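Side-chain contacts in protein similar to metal-dependent hydrolase (Staphylococcus aureus subsp. aureus Mu50, PDB 3ESH), which probably acts as a metal-dependent hydrolase of the metallo-beta-lactamase superfamily, with a substrate that has not been established: residues Val27-Pro30 against Leu31-Lys34; Trp218-Ala221 against Tyr222-Tyr225; Lys17-Gly20 against Gly21-Phe24. All coordinates share one frame; numbering follows the deposited sequence.

Contact 1 (Val27-Pro30 against Leu31-Lys34); sequences VPKP and LWSK
Lys29 and Trp32 make a contact of one helical turn in the short helix 29-32, for which Pro28 is the N-cap residue. Two full backbone bonds support that reading: Trp32 N to Pro28 O at 3.2 Å, with an N-H...O angle of 169°, and Ser33 N to Lys29 O at 2.7 Å. A second donor, Ser33 OG, also reaches Lys29 O at 2.7 Å, coming in from above the carbonyl plane while Ser33 N lies close to the C=O direction. That one carbonyl oxygen is thus gripped twice. The Trp32 side chain starts between its own backbone N and carbonyl carbon (chi1 68°), which swings the indole back over the first turn. Lys29, fully extended, lays its CG over one face, 3.2 Å above the plane and toward the rim; its nearest ring atom is Trp32 CZ2, at 3.4 Å from CG. Val27 O stands at the ring edge, 3.0 Å from Trp32 CD1. At the stem of the side chain, Val27 CG1 packs on Trp32 CB at 3.9 Å, and Pro28 CD lies beside Leu31 CD1, both side chains pointing the same way. Phe24, from helix 20-24, takes the other indole face with its ring tilted by about 15°. Lys29 N donates to Asp19 OD1 of the second subunit, so helix 29-32 meets helix 20-24 of its own chain through Trp32 and the end of strand 15-19 of that subunit at its first turn.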
loop_
_atom_site.group_PDB
_atom_site.type_symbol
_atom_site.label_atom_id
_atom_site.label_comp_id
_atom_site.label_asym_id
_atom_site.label_seq_id
_atom_site.Cartn_x
_atom_site.Cartn_y
_atom_site.Cartn_z
ATOM N N VAL A 27 -28.420 6.870 5.246
ATOM C CA VAL A 27 -29.663 6.672 5.974
ATOM C C VAL A 27 -30.755 7.600 5.448
ATOM O O VAL A 27 -30.622 8.828 5.509
ATOM C CB VAL A 27 -29.471 6.929 7.493
ATOM C CG1 VAL A 27 -30.788 6.742 8.230
ATOM C CG2 VAL A 27 -28.432 5.979 8.049
ATOM N N PRO A 28 -31.854 7.027 4.927
ATOM C CA PRO A 28 -32.964 7.819 4.393
ATOM C C PRO A 28 -33.483 8.755 5.484
ATOM O O PRO A 28 -33.449 8.407 6.662
ATOM C CB PRO A 28 -33.999 6.766 4.020
ATOM C CG PRO A 28 -33.167 5.517 3.807
ATOM C CD PRO A 28 -32.182 5.596 4.921
ATOM N N LYS A 29 -33.969 9.934 5.103
ATOM C CA LYS A 29 -34.491 10.898 6.082
ATOM C C LYS A 29 -35.601 10.358 6.986
ATOM O O LYS A 29 -35.600 10.627 8.196
ATOM C CB LYS A 29 -34.985 12.170 5.389
ATOM C CG LYS A 29 -35.324 13.271 6.378
ATOM C CD LYS A 29 -35.700 14.552 5.688
ATOM C CE LYS A 29 -36.148 15.598 6.676
ATOM N NZ LYS A 29 -36.564 16.841 5.969
ATOM N N PRO A 30 -36.573 9.621 6.416
ATOM C CA PRO A 30 -37.675 9.054 7.201
ATOM C C PRO A 30 -37.162 8.325 8.440
ATOM O O PRO A 30 -37.785 8.375 9.494
ATOM C CB PRO A 30 -38.350 8.115 6.210
ATOM C CG PRO A 30 -38.200 8.857 4.931
ATOM C CD PRO A 30 -36.771 9.357 4.982
ATOM N N LEU A 31 -36.022 7.652 8.299
ATOM C CA LEU A 31 -35.419 6.930 9.413
ATOM C C LEU A 31 -34.605 7.826 10.350
ATOM O O LEU A 31 -34.799 7.768 11.567
ATOM C CB LEU A 31 -34.520 5.801 8.917
ATOM C CG LEU A 31 -35.187 4.703 8.086
ATOM C CD1 LEU A 31 -34.143 3.639 7.735
ATOM C CD2 LEU A 31 -36.343 4.099 8.867
ATOM N N TRP A 32 -33.701 8.651 9.817
ATOM C CA TRP A 32 -32.924 9.496 10.717
ATOM C C TRP A 32 -33.706 10.649 11.334
ATOM O O TRP A 32 -33.392 11.067 12.447
ATOM C CB TRP A 32 -31.607 10.029 10.077
ATOM C CG TRP A 32 -31.726 11.018 8.953
ATOM C CD1 TRP A 32 -31.657 10.749 7.620
ATOM C CD2 TRP A 32 -31.966 12.430 9.064
ATOM N NE1 TRP A 32 -31.846 11.897 6.892
ATOM C CE2 TRP A 32 -32.047 12.944 7.750
ATOM C CE3 TRP A 32 -32.134 13.306 10.146
ATOM C CZ2 TRP A 32 -32.287 14.301 7.484
ATOM C CZ3 TRP A 32 -32.372 14.662 9.881
ATOM C CH2 TRP A 32 -32.449 15.140 8.563
ATOM N N SER A 33 -34.726 11.157 10.645
ATOM C CA SER A 33 -35.504 12.268 11.202
ATOM C C SER A 33 -36.224 11.858 12.495
ATOM O O SER A 33 -36.562 12.703 13.327
ATOM C CB SER A 33 -36.518 12.803 10.185
ATOM O OG SER A 33 -37.413 11.799 9.768
ATOM N N LYS A 34 -36.444 10.558 12.663
ATOM C CA LYS A 34 -37.089 10.035 13.855
ATOM C C LYS A 34 -36.082 9.838 14.983
ATOM O O LYS A 34 -36.466 9.656 16.127
ATOM C CB LYS A 34 -37.781 8.708 13.539
ATOM C CG LYS A 34 -38.993 8.855 12.629
ATOM C CD LYS A 34 -39.626 7.524 12.252
ATOM C CE LYS A 34 -40.764 7.757 11.261
ATOM N NZ LYS A 34 -41.248 6.498 10.637
#

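Contact 2 (Trp218-Ala221 against Tyr222-Tyr225); sequences WVTA and YDDY
Thr220 OG1 donates to Asp223 OD1 at 2.5 Å, a short bond whose exact length should not be pressed at this resolution. The oxygen is met on its anti side, 32° out of the carboxylate plane, and the two side chains cross at about a right angle. Thr220 OG1 sits between its own backbone N and carbonyl carbon (chi1 83°), a setting that also brings it 3.1 Å from Tyr222 N, a weak hydrogen bond of the ST-turn kind. Another weak bond, Asp223 N to Thr220 O at 3.4 Å, closes a turn whose middle residues, Ala221 and Tyr222, have torsions near type I. Farther out, Thr220 OG1 approaches the edge of the Tyr222 ring, and Val219 CB lies 3.9 Å from Asp223 OD2. The carboxylate has more partners: OD1 bonds to His185 ND1 and OD2 to Ser229 OG. His185, His110 and Asp206 point donor atoms at one vacant spot, consistent with an empty metal site, so Asp223 may orient a ligand from the second shell. Arg147 tethers the turn through Ala221 O and Asp224 OD1. This loop leads into helix 226-242, against which Val219 packs, while Tyr222 leans on helix 20-24.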
loop_
_atom_site.group_PDB
_atom_site.type_symbol
_atom_site.label_atom_id
_atom_site.label_comp_id
_atom_site.label_asym_id
_atom_site.label_seq_id
_atom_site.Cartn_x
_atom_site.Cartn_y
_atom_site.Cartn_z
ATOM N N TRP A 218 -24.402 3.833 10.134
ATOM C CA TRP A 218 -24.874 5.208 10.091
ATOM C C TRP A 218 -23.724 6.201 10.259
ATOM O O TRP A 218 -23.529 6.751 11.341
ATOM C CB TRP A 218 -25.925 5.435 11.189
ATOM C CG TRP A 218 -27.275 4.788 10.919
ATOM C CD1 TRP A 218 -27.502 3.570 10.339
ATOM C CD2 TRP A 218 -28.565 5.309 11.273
ATOM N NE1 TRP A 218 -28.851 3.302 10.313
ATOM C CE2 TRP A 218 -29.527 4.350 10.882
ATOM C CE3 TRP A 218 -29.002 6.486 11.887
ATOM C CZ2 TRP A 218 -30.891 4.531 11.083
ATOM C CZ3 TRP A 218 -30.367 6.669 12.092
ATOM C CH2 TRP A 218 -31.293 5.691 11.691
ATOM N N VAL A 219 -22.960 6.424 9.187
ATOM C CA VAL A 219 -21.846 7.364 9.232
ATOM C C VAL A 219 -22.172 8.609 8.406
ATOM O O VAL A 219 -22.947 8.543 7.451
ATOM C CB VAL A 219 -20.539 6.724 8.700
ATOM C CG1 VAL A 219 -20.180 5.525 9.533
ATOM C CG2 VAL A 219 -20.693 6.329 7.235
ATOM N N THR A 220 -21.588 9.745 8.768
ATOM C CA THR A 220 -21.853 10.980 8.039
ATOM C C THR A 220 -21.256 10.920 6.630
ATOM O O THR A 220 -20.333 10.134 6.361
ATOM C CB THR A 220 -21.249 12.215 8.745
ATOM O OG1 THR A 220 -19.870 12.339 8.393
ATOM C CG2 THR A 220 -21.375 12.084 10.253
ATOM N N ALA A 221 -21.784 11.752 5.731
ATOM C CA ALA A 221 -21.276 11.806 4.371
ATOM C C ALA A 221 -19.953 12.589 4.365
ATOM O O ALA A 221 -19.207 12.568 3.379
ATOM C CB ALA A 221 -22.273 12.477 3.474
ATOM N N TYR A 222 -19.673 13.276 5.476
ATOM C CA TYR A 222 -18.442 14.061 5.629
ATOM C C TYR A 222 -17.233 13.149 5.734
ATOM O O TYR A 222 -16.117 13.540 5.378
ATOM C CB TYR A 222 -18.502 14.932 6.886
ATOM C CG TYR A 222 -19.511 16.055 6.830
ATOM C CD1 TYR A 222 -19.417 17.058 5.868
ATOM C CD2 TYR A 222 -20.571 16.110 7.730
ATOM C CE1 TYR A 222 -20.358 18.088 5.799
ATOM C CE2 TYR A 222 -21.519 17.137 7.675
ATOM C CZ TYR A 222 -21.401 18.120 6.702
ATOM O OH TYR A 222 -22.331 19.123 6.633
ATOM N N ASP A 223 -17.459 11.933 6.227
ATOM C CA ASP A 223 -16.384 10.968 6.388
ATOM C C ASP A 223 -15.669 10.759 5.064
ATOM O O ASP A 223 -16.281 10.348 4.085
ATOM C CB ASP A 223 -16.949 9.640 6.914
ATOM C CG ASP A 223 -17.395 9.727 8.367
ATOM O OD1 ASP A 223 -17.905 10.785 8.771
ATOM O OD2 ASP A 223 -17.249 8.739 9.109
ATOM N N ASP A 224 -14.372 11.053 5.032
ATOM C CA ASP A 224 -13.605 10.890 3.808
ATOM C C ASP A 224 -13.365 9.422 3.484
ATOM O O ASP A 224 -13.215 9.056 2.321
ATOM C CB ASP A 224 -12.285 11.657 3.897
ATOM C CG ASP A 224 -12.492 13.166 3.959
ATOM O OD1 ASP A 224 -13.566 13.648 3.523
ATOM O OD2 ASP A 224 -11.583 13.886 4.439
ATOM N N TYR A 225 -13.339 8.578 4.513
ATOM C CA TYR A 225 -13.135 7.138 4.326
ATOM C C TYR A 225 -14.170 6.347 5.127
ATOM O O TYR A 225 -13.848 5.683 6.114
ATOM C CB TYR A 225 -11.721 6.741 4.742
ATOM C CG TYR A 225 -10.656 7.553 4.038
ATOM C CD1 TYR A 225 -10.229 8.775 4.558
ATOM C CD2 TYR A 225 -10.123 7.132 2.820
ATOM C CE1 TYR A 225 -9.303 9.563 3.890
ATOM C CE2 TYR A 225 -9.198 7.903 2.142
ATOM C CZ TYR A 225 -8.787 9.131 2.683
ATOM O OH TYR A 225 -7.869 9.918 2.000
#

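Contact 3 (Lys17-Gly20 against Gly21-Phe24); sequences KMDG and GAMF
Asp19 reaches over Gly21 and Ala22 as the N-cap residue of helix 20-24, at the point where strand 15-19 gives way to that helix. Its carboxylate arm stands opposite its own backbone N (chi1 -178°), an orientation that carries OD2 to the N-H groups of the first turn. At Gly21, the first residue of the second segment, N lies 3.0 Å from Asp19 OD2, although the geometry leaves open whether they are bonded. Next comes Ala22, whose N donates to Asp19 OD2 at 3.2 Å. This is the capping bond, with an N-H...O angle of 138°; the donor meets the oxygen on its anti side, 18° out of the carboxylate plane. Ala22 N also makes a weak bond to Asp19 O at 3.1 Å. Met23 follows with the regular helical bond, its N donating to Asp19 O at 3.1 Å in the carbonyl plane. The side chain of Met23, built as selenomethionine, leaves this turn through CG, which touches CB of Met18, another selenomethionine, at 4.0 Å; beyond that point it bends away. At Phe24 the ring presents its edge to the backbone, with CD1 3.4 Å from Gly20 O, near the ring plane. Asp19 has a second task as well: OD1 accepts from Lys29 N of the second subunit, so one carboxylate serves the starts of two helices in different chains. The negative carboxylate and the positive ends of the helix dipoles would be expected to favour each other. Strand 15-19 pairs antiparallel with strand 43-47, whose Leu46 meets both Met18 and Met23. On helix 20-24, Ala22 and Met23 carry Tyr222 from the loop before helix 226-242, and the Phe24 ring stacks on His213.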
loop_
_atom_site.group_PDB
_atom_site.type_symbol
_atom_site.label_atom_id
_atom_site.label_comp_id
_atom_site.label_asym_id
_atom_site.label_seq_id
_atom_site.Cartn_x
_atom_site.Cartn_y
_atom_site.Cartn_z
ATOM N N LYS A 17 -25.464 24.398 12.767
ATOM C CA LYS A 17 -26.590 23.671 12.222
ATOM C C LYS A 17 -26.134 23.146 10.865
ATOM O O LYS A 17 -25.893 23.923 9.939
ATOM C CB LYS A 17 -27.822 24.579 12.092
ATOM C CG LYS A 17 -28.431 24.990 13.445
ATOM C CD LYS A 17 -29.911 25.419 13.340
ATOM C CE LYS A 17 -30.096 26.865 12.913
ATOM N NZ LYS A 17 -29.671 27.808 13.996
HETATM N N MSE A 18 -25.979 21.823 10.778
HETATM C CA MSE A 18 -25.537 21.171 9.559
HETATM C C MSE A 18 -26.681 20.396 8.932
HETATM O O MSE A 18 -27.560 19.922 9.635
HETATM C CB MSE A 18 -24.388 20.208 9.866
HETATM C CG MSE A 18 -23.158 20.818 10.471
HETATM SE SE MSE A 18 -22.467 22.210 9.372
HETATM C CE MSE A 18 -22.828 23.636 10.581
ATOM N N ASP A 19 -26.655 20.264 7.609
ATOM C CA ASP A 19 -27.679 19.524 6.873
ATOM C C ASP A 19 -27.771 18.065 7.363
ATOM O O ASP A 19 -26.783 17.356 7.395
ATOM C CB ASP A 19 -27.376 19.557 5.371
ATOM C CG ASP A 19 -28.437 18.839 4.540
ATOM O OD1 ASP A 19 -29.510 19.432 4.266
ATOM O OD2 ASP A 19 -28.201 17.660 4.173
ATOM N N GLY A 20 -28.975 17.637 7.745
ATOM C CA GLY A 20 -29.164 16.278 8.229
ATOM C C GLY A 20 -28.739 15.206 7.238
ATOM O O GLY A 20 -28.081 14.229 7.606
ATOM N N GLY A 21 -29.101 15.391 5.973
ATOM C CA GLY A 21 -28.735 14.408 4.975
ATOM C C GLY A 21 -27.243 14.155 4.930
ATOM O O GLY A 21 -26.802 13.033 4.717
ATOM N N ALA A 22 -26.461 15.209 5.132
ATOM C CA ALA A 22 -25.010 15.083 5.094
ATOM C C ALA A 22 -24.473 14.433 6.363
ATOM O O ALA A 22 -23.435 13.747 6.344
ATOM C CB ALA A 22 -24.369 16.454 4.889
HETATM N N MSE A 23 -25.179 14.652 7.469
HETATM C CA MSE A 23 -24.761 14.072 8.747
HETATM C C MSE A 23 -25.169 12.612 8.891
HETATM O O MSE A 23 -24.721 11.946 9.821
HETATM C CB MSE A 23 -25.337 14.865 9.922
HETATM C CG MSE A 23 -24.738 16.221 10.119
HETATM SE SE MSE A 23 -22.870 16.160 10.679
HETATM C CE MSE A 23 -23.127 15.305 12.348
ATOM N N PHE A 24 -26.013 12.112 7.984
ATOM C CA PHE A 24 -26.466 10.721 8.080
ATOM C C PHE A 24 -26.213 9.881 6.837
ATOM O O PHE A 24 -26.595 8.712 6.767
ATOM C CB PHE A 24 -27.947 10.675 8.457
ATOM C CG PHE A 24 -28.212 11.004 9.896
ATOM C CD1 PHE A 24 -28.753 12.230 10.260
ATOM C CD2 PHE A 24 -27.908 10.083 10.894
ATOM C CE1 PHE A 24 -28.987 12.536 11.598
ATOM C CE2 PHE A 24 -28.133 10.373 12.235
ATOM C CZ PHE A 24 -28.675 11.602 12.592
#

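Along the chain the order is contact 3, contact 1 and then, far later, contact 2. Contact 3 lies about 11 Å, centre to centre, from each of the other two, which are about 16 Å apart. Contact 3 therefore joins them: its helix 20-24 meets helix 29-32 through Gly20 and Gly21 against the Trp32 ring, and meets the 218-225 loop through a probable hydrogen bond from Ala221 N to Ala22 O, 2.7 Å. Val27 CG2 closes the triangle at 3.3 Å from Trp218 CD2. All three contacts touch the second subunit, and contact 2 also borders the possible metal site, so this region connects the subunit interface with the presumed active centre.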